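Local coordinates for protein glucuronoarabinoxylan endo-1,4-beta-xylanase (Clostridium papyrosolvens, PDB 4FMV) that hydrolyses internal beta-1,4 linkages of xylan as a family 30 endoxylanase with altered substrate specificity, this chain being its barrel-bearing catalytic part and not the whole protein, at residues 14-19 and 252-257; 36-41 and 79-84; 43-48 and 259-264; 134-139 and 225-230. All blocks are in the same frame, centred on the assembly; numbering follows the deposited sequence. Where two conformers were deposited one is given.

Contact 1 (14-19 and 252-257); sequences QEIRGF and DSMVTG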
# COMPACT_ATOMS: atom_id res chain seq x y z
N GLN A 14 0.27 -15.23 -1.20
CA GLN A 14 0.96 -14.29 -0.30
C GLN A 14 0.19 -13.91 0.98
O GLN A 14 -1.04 -13.93 1.03
CB GLN A 14 1.28 -12.99 -1.05
CG GLN A 14 0.14 -11.98 -1.12
CD GLN A 14 -0.75 -12.12 -2.37
OE1 GLN A 14 -0.95 -13.22 -2.89
NE2 GLN A 14 -1.29 -11.01 -2.84
N GLU A 15 0.94 -13.60 2.03
CA GLU A 15 0.37 -13.11 3.27
C GLU A 15 0.01 -11.64 3.14
O GLU A 15 0.72 -10.87 2.50
CB GLU A 15 1.39 -13.28 4.40
CG GLU A 15 0.87 -12.81 5.76
CD GLU A 15 1.87 -13.08 6.87
OE1 GLU A 15 2.96 -13.62 6.57
OE2 GLU A 15 1.58 -12.75 8.03
N ILE A 16 -1.12 -11.25 3.72
CA ILE A 16 -1.55 -9.86 3.62
C ILE A 16 -0.99 -9.04 4.77
O ILE A 16 -1.21 -9.35 5.94
CB ILE A 16 -3.09 -9.76 3.60
CG1 ILE A 16 -3.66 -10.58 2.43
CG2 ILE A 16 -3.51 -8.30 3.46
CD1 ILE A 16 -3.10 -10.15 1.08
N ARG A 17 -0.22 -8.01 4.43
CA ARG A 17 0.28 -7.09 5.43
C ARG A 17 -0.78 -6.03 5.79
O ARG A 17 -0.93 -5.66 6.95
CB ARG A 17 1.58 -6.42 4.97
CG ARG A 17 2.20 -5.43 5.98
CD ARG A 17 2.48 -6.10 7.32
NE ARG A 17 3.07 -7.41 7.09
CZ ARG A 17 3.09 -8.39 7.98
NH1 ARG A 17 2.56 -8.22 9.18
NH2 ARG A 17 3.65 -9.54 7.66
N GLY A 18 -1.52 -5.56 4.78
CA GLY A 18 -2.58 -4.60 5.04
C GLY A 18 -2.84 -3.64 3.90
O GLY A 18 -2.37 -3.85 2.77
N PHE A 19 -3.60 -2.59 4.20
CA PHE A 19 -4.06 -1.62 3.20
C PHE A 19 -4.18 -0.30 3.91
O PHE A 19 -4.47 -0.27 5.09
CB PHE A 19 -5.46 -1.99 2.67
CG PHE A 19 -5.52 -3.34 2.00
CD1 PHE A 19 -5.74 -4.48 2.74
CD2 PHE A 19 -5.35 -3.46 0.62
CE1 PHE A 19 -5.79 -5.73 2.14
CE2 PHE A 19 -5.39 -4.69 0.00
CZ PHE A 19 -5.61 -5.83 0.76
N ASP A 252 -5.60 -6.42 -9.26
CA ASP A 252 -4.43 -6.81 -10.05
C ASP A 252 -3.16 -6.85 -9.18
O ASP A 252 -2.31 -7.71 -9.34
CB ASP A 252 -4.24 -5.87 -11.25
CG ASP A 252 -5.26 -6.11 -12.39
OD1 ASP A 252 -5.68 -7.26 -12.60
OD2 ASP A 252 -5.64 -5.14 -13.10
N SER A 253 -3.05 -5.91 -8.25
CA SER A 253 -1.90 -5.88 -7.34
C SER A 253 -1.87 -7.13 -6.46
O SER A 253 -0.81 -7.63 -6.12
CB SER A 253 -1.92 -4.63 -6.45
OG SER A 253 -2.89 -4.76 -5.41
N MET A 254 -3.06 -7.62 -6.08
CA MET A 254 -3.19 -8.82 -5.26
C MET A 254 -2.97 -10.09 -6.07
O MET A 254 -2.27 -11.00 -5.64
CB MET A 254 -4.58 -8.88 -4.61
CG MET A 254 -4.82 -7.82 -3.53
SD MET A 254 -3.80 -8.07 -2.05
CE MET A 254 -2.66 -6.70 -2.07
N VAL A 255 -3.59 -10.15 -7.25
CA VAL A 255 -3.66 -11.38 -8.04
C VAL A 255 -2.45 -11.56 -8.98
O VAL A 255 -1.73 -12.56 -8.91
CB VAL A 255 -5.03 -11.52 -8.77
CG1 VAL A 255 -5.01 -12.68 -9.80
CG2 VAL A 255 -6.17 -11.72 -7.74
N THR A 256 -2.27 -10.63 -9.91
CA THR A 256 -1.06 -10.62 -10.73
C THR A 256 0.21 -10.22 -9.96
O THR A 256 1.27 -10.84 -10.12
CB THR A 256 -1.24 -9.73 -11.95
OG1 THR A 256 -2.35 -10.23 -12.70
CG2 THR A 256 -0.00 -9.78 -12.87
N GLY A 257 0.11 -9.21 -9.10
CA GLY A 257 1.29 -8.72 -8.40
C GLY A 257 1.70 -9.56 -7.21
O GLY A 257 2.87 -9.53 -6.80
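Q14 and M254 meet twice, once through the Q14 amide and once through the M254 sulfur. The amide nitrogen NE2 of Q14 donates to the backbone O of M254 at 3.0 Å, with an N-H...O angle of 154°. The donor lies in the carbonyl plane and takes a lone pair of that oxygen. The oxygen itself sits slightly off the amide plane of Q14. The M254 chain is bent at chi2 and chi3, which turns its thioether back toward strand 11-22. SD lies 3.8 Å from I16 CD1 and 3.9 Å from Q14 NE2. The terminal CE meets the ring of F19, 4.0 Å from its CE2. M254 SD and the F19 ring form an oblique Met-aromatic contact, 5.2 Å from sulfur to centroid.

A second shell surrounds these groups. Y316 of strand 311-318 touches both I16 and M254, and Y262 packs on F19. Q14 is held at both ends of its amide: OE1 accepts from R300 NE, and NE2 also donates to M259 O. The contact thus joins the first strand of the (beta/alpha)8 barrel to the late part of helix 240-255, close to the beta strands that follow the barrel.

The chemistry is mixed. The M254 thioether packs on I16 and F19, and this apolar patch is bordered by one amide whose NE2 serves two carbonyls. The R300 guanidinium on OE1 would probably polarise that amide and make NE2 a somewhat better donor to M254 O and M259 O.

Contact 2 (36-41 and 79-84); sequences SLYGDL and KGAIVF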
# COMPACT_ATOMS: atom_id res chain seq x y z
N SER A 36 -12.68 7.56 10.96
CA SER A 36 -13.44 7.09 9.80
C SER A 36 -12.61 6.10 8.99
O SER A 36 -13.09 5.03 8.61
CB SER A 36 -13.87 8.26 8.91
OG SER A 36 -14.83 9.09 9.56
N LEU A 37 -11.36 6.47 8.70
CA LEU A 37 -10.50 5.65 7.83
C LEU A 37 -9.89 4.45 8.55
O LEU A 37 -9.89 3.33 8.01
CB LEU A 37 -9.39 6.52 7.24
CG LEU A 37 -9.90 7.61 6.28
CD1 LEU A 37 -8.74 8.26 5.59
CD2 LEU A 37 -10.85 6.99 5.23
N TYR A 38 -9.31 4.71 9.72
CA TYR A 38 -8.65 3.66 10.47
C TYR A 38 -9.55 2.81 11.36
O TYR A 38 -9.26 1.63 11.56
CB TYR A 38 -7.36 4.17 11.16
CG TYR A 38 -6.33 4.43 10.07
CD1 TYR A 38 -6.44 5.56 9.24
CD2 TYR A 38 -5.34 3.50 9.79
CE1 TYR A 38 -5.54 5.78 8.20
CE2 TYR A 38 -4.44 3.71 8.74
CZ TYR A 38 -4.54 4.84 7.96
OH TYR A 38 -3.65 5.04 6.92
N GLY A 39 -10.56 3.43 11.99
CA GLY A 39 -11.63 2.65 12.61
C GLY A 39 -12.75 2.03 11.78
O GLY A 39 -12.79 0.81 11.61
N ASP A 40 -13.54 2.89 11.12
CA ASP A 40 -14.74 2.46 10.39
C ASP A 40 -14.35 1.60 9.21
O ASP A 40 -14.91 0.53 9.03
CB ASP A 40 -15.58 3.65 9.86
CG ASP A 40 -16.27 4.45 10.98
OD1 ASP A 40 -16.34 3.96 12.12
OD2 ASP A 40 -16.75 5.57 10.71
N LEU A 41 -13.42 2.09 8.38
CA LEU A 41 -12.97 1.33 7.21
C LEU A 41 -11.79 0.39 7.47
O LEU A 41 -11.32 -0.28 6.56
CB LEU A 41 -12.63 2.26 6.05
CG LEU A 41 -13.73 3.24 5.66
CD1 LEU A 41 -13.36 4.04 4.41
CD2 LEU A 41 -15.07 2.55 5.47
N LYS A 79 -5.47 2.40 16.36
CA LYS A 79 -6.47 1.63 15.61
C LYS A 79 -5.90 0.30 15.09
O LYS A 79 -6.53 -0.38 14.28
CB LYS A 79 -7.05 2.43 14.44
CG LYS A 79 -7.93 3.62 14.85
CD LYS A 79 -9.12 3.15 15.66
CE LYS A 79 -10.07 4.29 15.98
NZ LYS A 79 -9.63 5.01 17.19
N GLY A 80 -4.68 -0.01 15.49
CA GLY A 80 -4.06 -1.25 15.07
C GLY A 80 -3.31 -1.21 13.74
O GLY A 80 -2.87 -2.26 13.25
N ALA A 81 -3.15 -0.04 13.14
CA ALA A 81 -2.38 0.05 11.89
C ALA A 81 -0.89 0.04 12.16
O ALA A 81 -0.45 0.46 13.24
CB ALA A 81 -2.74 1.31 11.10
N ILE A 82 -0.10 -0.41 11.19
CA ILE A 82 1.34 -0.21 11.31
C ILE A 82 1.64 1.09 10.60
O ILE A 82 0.78 1.62 9.89
CB ILE A 82 2.13 -1.36 10.63
CG1 ILE A 82 1.76 -1.45 9.14
CG2 ILE A 82 1.89 -2.69 11.36
CD1 ILE A 82 2.47 -2.59 8.40
N VAL A 83 2.88 1.55 10.69
CA VAL A 83 3.24 2.88 10.19
C VAL A 83 4.60 2.81 9.53
O VAL A 83 5.53 2.25 10.10
CB VAL A 83 3.34 3.93 11.35
CG1 VAL A 83 3.62 5.31 10.80
CG2 VAL A 83 2.08 3.94 12.19
N PHE A 84 4.71 3.38 8.33
CA PHE A 84 6.02 3.52 7.71
C PHE A 84 6.21 4.95 7.21
O PHE A 84 5.26 5.73 7.21
CB PHE A 84 6.28 2.49 6.61
CG PHE A 84 5.52 2.74 5.31
CD1 PHE A 84 4.17 2.43 5.21
CD2 PHE A 84 6.18 3.21 4.19
CE1 PHE A 84 3.49 2.61 4.01
CE2 PHE A 84 5.52 3.38 2.98
CZ PHE A 84 4.16 3.09 2.89
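Y38 meets K79 and A81 mainly through carbon. The CB methyl of A81 comes to the edge of the Y38 ring, near its plane, 3.6 Å from CD2. Y38 CB and K79 CB stand 3.7 Å apart. The K79 chain then runs alongside the helix backbone. Its CG is 3.9 Å from G39 N, and its CD lies 4.0 Å from G39 CA. G39 has no side chain, which leaves room for these methylenes.

The aromatic surroundings belong to Y38, whose ring also packs edge-to-face with Y43.

Polar groups are served by other residues. Y38 OH hydrogen-bonds to I45 O on the next strand. The bend at chi4 (-85°) carries K79 NZ away from the G39 backbone, to a weak hydrogen bond with N35 OD1. G80 is the C-prime residue of a Schellman motif that ends helix 67-78, with A81 N bonded to A76 O and G80 N to S77 O. This turn sends the chain into strand 82-86.

The contact joins helix 31-40 to the turn between the next barrel helix and strand. With Y38 OH bonded to I45 and K79 NZ only weakly to N35, the ammonium stays at the rim and the contact itself rests on carbon.

Contact 3 (43-48 and 259-264); sequences YSILRL and MNAYIY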
# COMPACT_ATOMS: atom_id res chain seq x y z
N TYR A 43 -8.53 0.66 7.91
CA TYR A 43 -7.20 0.77 7.29
C TYR A 43 -6.13 0.31 8.29
O TYR A 43 -6.14 0.70 9.47
CB TYR A 43 -6.87 2.18 6.84
CG TYR A 43 -7.65 2.70 5.67
CD1 TYR A 43 -8.76 2.03 5.19
CD2 TYR A 43 -7.25 3.87 5.04
CE1 TYR A 43 -9.49 2.55 4.11
CE2 TYR A 43 -7.97 4.38 3.98
CZ TYR A 43 -9.07 3.72 3.51
OH TYR A 43 -9.78 4.26 2.44
N SER A 44 -5.29 -0.61 7.83
CA SER A 44 -4.23 -1.21 8.64
C SER A 44 -2.79 -0.69 8.43
O SER A 44 -1.85 -1.22 9.01
CB SER A 44 -4.32 -2.72 8.49
OG SER A 44 -4.32 -3.02 7.11
N ILE A 45 -2.60 0.29 7.54
CA ILE A 45 -1.27 0.84 7.29
C ILE A 45 -1.38 2.35 7.05
O ILE A 45 -2.27 2.81 6.34
CB ILE A 45 -0.58 0.20 6.05
CG1 ILE A 45 -0.56 -1.33 6.16
CG2 ILE A 45 0.85 0.75 5.87
CD1 ILE A 45 0.02 -2.03 4.90
N LEU A 46 -0.46 3.11 7.65
CA LEU A 46 -0.33 4.55 7.41
C LEU A 46 1.08 4.87 6.95
O LEU A 46 2.06 4.40 7.54
CB LEU A 46 -0.62 5.35 8.69
CG LEU A 46 -0.44 6.87 8.56
CD1 LEU A 46 -1.45 7.51 7.56
CD2 LEU A 46 -0.58 7.54 9.90
N ARG A 47 1.17 5.68 5.90
CA ARG A 47 2.45 6.16 5.37
C ARG A 47 2.65 7.63 5.74
O ARG A 47 1.88 8.49 5.32
CB ARG A 47 2.47 6.01 3.83
CG ARG A 47 3.77 6.46 3.15
CD ARG A 47 3.63 6.38 1.63
NE ARG A 47 4.90 6.67 0.93
CZ ARG A 47 4.99 7.39 -0.18
NH1 ARG A 47 3.89 7.90 -0.71
NH2 ARG A 47 6.18 7.58 -0.79
N LEU A 48 3.74 7.90 6.46
CA LEU A 48 4.18 9.25 6.82
C LEU A 48 5.18 9.78 5.79
O LEU A 48 5.89 9.01 5.13
CB LEU A 48 4.88 9.25 8.18
CG LEU A 48 4.26 8.47 9.33
CD1 LEU A 48 5.21 8.48 10.52
CD2 LEU A 48 2.91 9.07 9.70
N MET A 259 1.11 -8.95 -4.29
CA MET A 259 1.66 -7.99 -3.34
C MET A 259 1.09 -8.18 -1.96
O MET A 259 -0.04 -8.68 -1.80
CB MET A 259 1.45 -6.58 -3.86
CG MET A 259 2.19 -6.43 -5.19
SD MET A 259 2.42 -4.74 -5.66
CE MET A 259 3.62 -4.97 -6.99
N ASN A 260 1.89 -7.82 -0.95
CA ASN A 260 1.47 -7.96 0.44
C ASN A 260 0.61 -6.80 0.92
O ASN A 260 -0.11 -6.92 1.89
CB ASN A 260 2.71 -8.15 1.34
CG ASN A 260 3.59 -9.31 0.88
OD1 ASN A 260 4.61 -9.10 0.26
ND2 ASN A 260 3.17 -10.53 1.18
N ALA A 261 0.70 -5.65 0.23
CA ALA A 261 -0.01 -4.46 0.67
C ALA A 261 -0.30 -3.52 -0.51
O ALA A 261 0.43 -3.51 -1.49
CB ALA A 261 0.81 -3.72 1.72
N TYR A 262 -1.36 -2.72 -0.40
CA TYR A 262 -1.66 -1.68 -1.38
C TYR A 262 -1.98 -0.41 -0.59
O TYR A 262 -2.95 -0.37 0.18
CB TYR A 262 -2.83 -2.09 -2.29
CG TYR A 262 -3.17 -1.09 -3.40
CD1 TYR A 262 -3.84 0.10 -3.13
CD2 TYR A 262 -2.83 -1.36 -4.72
CE1 TYR A 262 -4.17 0.99 -4.13
CE2 TYR A 262 -3.15 -0.46 -5.75
CZ TYR A 262 -3.81 0.72 -5.44
OH TYR A 262 -4.13 1.61 -6.44
N ILE A 263 -1.15 0.62 -0.76
CA ILE A 263 -1.30 1.84 0.03
C ILE A 263 -1.59 3.03 -0.86
O ILE A 263 -0.81 3.36 -1.74
CB ILE A 263 -0.03 2.14 0.88
CG1 ILE A 263 0.23 1.02 1.89
CG2 ILE A 263 -0.15 3.49 1.60
CD1 ILE A 263 1.42 0.11 1.53
N TYR A 264 -2.74 3.66 -0.63
CA TYR A 264 -3.17 4.84 -1.37
C TYR A 264 -2.25 6.04 -1.05
O TYR A 264 -1.52 6.05 -0.07
CB TYR A 264 -4.65 5.17 -1.03
CG TYR A 264 -5.35 6.10 -2.01
CD1 TYR A 264 -6.02 5.59 -3.12
CD2 TYR A 264 -5.36 7.49 -1.82
CE1 TYR A 264 -6.67 6.43 -4.02
CE2 TYR A 264 -6.00 8.35 -2.73
CZ TYR A 264 -6.65 7.80 -3.82
OH TYR A 264 -7.27 8.63 -4.74
O HOH W 1 1.18 6.67 -0.42
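I45 has its CG1 opposite the carbonyl carbon (chi1 -53°), and its chain then runs on extended (chi2 176°). This carries CD1 across to the CB of A261, 3.7 Å away. Both residues point into the core of the (beta/alpha)8 barrel. Strand 11-22 pairs with strands 45-49 and 261-266 alike, so this contact joins two strands that flank a common neighbour. The axes of segments 45-48 and 261-264 come within 7.9 Å at an angle of 52°.

The other branch of I45 faces I263. I45 CG2 lies 4.0 Å from I263 CG1, and the two side chains cross at about a right angle. I263 was modelled in two conformers, so this second touch is less certain than the one to A261. The residues are buried, and F84 and W229 close in around them from strands 82-86 and 227-232.

Further along the strands the interior turns polar. R47 extends through its torsions, and its guanidinium is held by salt bridges to E232 and E177 and by a hydrogen bond to N142. One water links R47 to segment 259-264. It accepts from R47 NH1 at 3.0 Å and donates to the backbone O of Y264 at 2.8 Å.

Contact 4 (134-139 and 225-230); sequences DLYAIS and GKELWM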
# COMPACT_ATOMS: atom_id res chain seq x y z
N ASP A 134 6.46 2.43 17.16
CA ASP A 134 7.58 1.68 16.61
C ASP A 134 7.34 1.60 15.10
O ASP A 134 6.45 0.86 14.63
CB ASP A 134 7.64 0.27 17.23
CG ASP A 134 8.06 0.29 18.72
OD1 ASP A 134 8.77 1.24 19.13
OD2 ASP A 134 7.70 -0.64 19.47
N LEU A 135 8.14 2.35 14.34
CA LEU A 135 7.96 2.39 12.89
C LEU A 135 8.14 1.01 12.31
O LEU A 135 9.13 0.34 12.62
CB LEU A 135 9.00 3.29 12.24
CG LEU A 135 8.76 4.77 12.04
CD1 LEU A 135 9.86 5.28 11.09
CD2 LEU A 135 7.35 5.04 11.51
N TYR A 136 7.23 0.60 11.43
CA TYR A 136 7.35 -0.71 10.80
C TYR A 136 8.53 -0.75 9.83
O TYR A 136 9.27 -1.72 9.80
CB TYR A 136 6.05 -1.10 10.07
CG TYR A 136 6.03 -2.56 9.66
CD1 TYR A 136 5.56 -3.53 10.53
CD2 TYR A 136 6.52 -2.96 8.42
CE1 TYR A 136 5.56 -4.86 10.18
CE2 TYR A 136 6.53 -4.29 8.06
CZ TYR A 136 6.04 -5.23 8.94
OH TYR A 136 6.05 -6.55 8.59
N ALA A 137 8.68 0.30 9.02
CA ALA A 137 9.75 0.37 8.04
C ALA A 137 10.01 1.83 7.68
O ALA A 137 9.16 2.70 7.89
CB ALA A 137 9.38 -0.42 6.76
N ILE A 138 11.20 2.10 7.13
CA ILE A 138 11.53 3.42 6.65
C ILE A 138 12.18 3.31 5.27
O ILE A 138 12.98 2.41 5.04
CB ILE A 138 12.45 4.16 7.66
CG1 ILE A 138 12.52 5.67 7.32
CG2 ILE A 138 13.85 3.49 7.74
CD1 ILE A 138 13.01 6.53 8.51
N SER A 139 11.79 4.22 4.36
CA SER A 139 12.17 4.16 2.96
C SER A 139 13.38 5.05 2.69
O SER A 139 13.50 6.12 3.29
CB SER A 139 10.98 4.56 2.06
OG SER A 139 11.27 4.50 0.67
N GLY A 225 11.82 -14.03 3.24
CA GLY A 225 12.00 -13.05 4.30
C GLY A 225 11.66 -11.62 3.92
O GLY A 225 11.85 -10.69 4.72
N LYS A 226 11.12 -11.42 2.72
CA LYS A 226 10.89 -10.06 2.20
C LYS A 226 9.40 -9.84 1.96
O LYS A 226 8.62 -10.79 1.94
CB LYS A 226 11.63 -9.82 0.87
CG LYS A 226 13.12 -10.21 0.85
CD LYS A 226 13.91 -9.51 1.93
CE LYS A 226 15.28 -10.17 2.15
NZ LYS A 226 16.06 -9.51 3.23
N GLU A 227 9.04 -8.58 1.77
CA GLU A 227 7.69 -8.20 1.41
C GLU A 227 7.72 -7.27 0.21
O GLU A 227 8.72 -6.62 -0.06
CB GLU A 227 6.98 -7.53 2.59
CG GLU A 227 6.71 -8.45 3.77
CD GLU A 227 5.31 -8.28 4.33
OE1 GLU A 227 4.98 -7.17 4.77
OE2 GLU A 227 4.53 -9.27 4.31
N LEU A 228 6.61 -7.22 -0.51
CA LEU A 228 6.44 -6.40 -1.70
C LEU A 228 5.15 -5.59 -1.54
O LEU A 228 4.06 -6.16 -1.46
CB LEU A 228 6.35 -7.33 -2.92
CG LEU A 228 6.06 -6.71 -4.30
CD1 LEU A 228 7.15 -5.74 -4.73
CD2 LEU A 228 5.87 -7.79 -5.38
N TRP A 229 5.27 -4.25 -1.49
CA TRP A 229 4.11 -3.41 -1.28
C TRP A 229 4.00 -2.38 -2.39
O TRP A 229 5.00 -1.82 -2.81
CB TRP A 229 4.23 -2.59 0.01
CG TRP A 229 4.42 -3.31 1.29
CD1 TRP A 229 4.53 -4.66 1.49
CD2 TRP A 229 4.54 -2.69 2.56
NE1 TRP A 229 4.73 -4.90 2.84
CE2 TRP A 229 4.73 -3.71 3.51
CE3 TRP A 229 4.51 -1.35 3.00
CZ2 TRP A 229 4.89 -3.44 4.88
CZ3 TRP A 229 4.67 -1.09 4.34
CH2 TRP A 229 4.85 -2.12 5.27
N MET A 230 2.77 -2.10 -2.82
CA MET A 230 2.55 -0.96 -3.68
C MET A 230 2.27 0.19 -2.70
O MET A 230 1.25 0.19 -2.01
CB MET A 230 1.31 -1.22 -4.52
CG MET A 230 1.17 -0.38 -5.76
SD MET A 230 1.08 1.38 -5.45
CE MET A 230 -0.43 1.52 -4.48
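This is an aromatic contact inside the (beta/alpha)8 barrel, where Y136 meets W229 near the N-terminal ends of strands 137-139 and 227-232. Two other barrel strands, 172-178 and 201-205, lie between them in the sheet, so the rings bridge the interior.

The rings touch along one side. Y136 CD2 is 3.7 Å from W229 CH2, and Y136 CE2 is 3.7 Å from W229 CZ2. Seen from W229, the tyrosine arrives at the edge of the indole, near its plane. The ring planes are 32° apart and the centroid of the Y136 ring lies 5.7 Å from that of the six-membered W229 ring. The two rings meet obliquely. Y136 reaches inward because its CG lies opposite the backbone N (chi1 -168°).

E227 fixes the indole. W229 NE1 donates to E227 OE1 at 3.0 Å, with an N-H...O angle of 156°. The acceptor lies in the indole plane, but the donor meets OE1 from well above the carboxylate plane. The same OE1 forms a salt bridge with R17 NE, so two N-H groups converge on it. The hydroxyl of Y136 only comes near, its OH 4.0 Å from E227 OE1. The positive charge of R17 probably steadies the carboxylate at the indole edge.

Surrounding strands finish the arrangement. R172 at the start of strand 172-178 makes a cation-pi contact with Y136. F84 of strand 82-86 packs edge-to-face on W229, with M174 and I82 also against the indole.

From the N terminus, residues 14-19 on the first barrel strand open the loop of contact 1, which closes at the end of helix 240-255. Contacts 2 and 4 are nested inside it. Contact 2 closes early, at 79-84. Contact 3 opens within contact 2, at 43-48, and closes past contact 1, at 259-264. It therefore crosses both. Contact 4 opens after contact 2 has closed, so those two lie in series, and it nests inside contact 3 as well. Contacts 3 and 4 span the barrel interior, contact 2 ties helix 31-40 to the turn before strand 82-86, and contact 1 joins the first strand to a late helix. R17 and N260 link contact 1 to contacts 4 and 3.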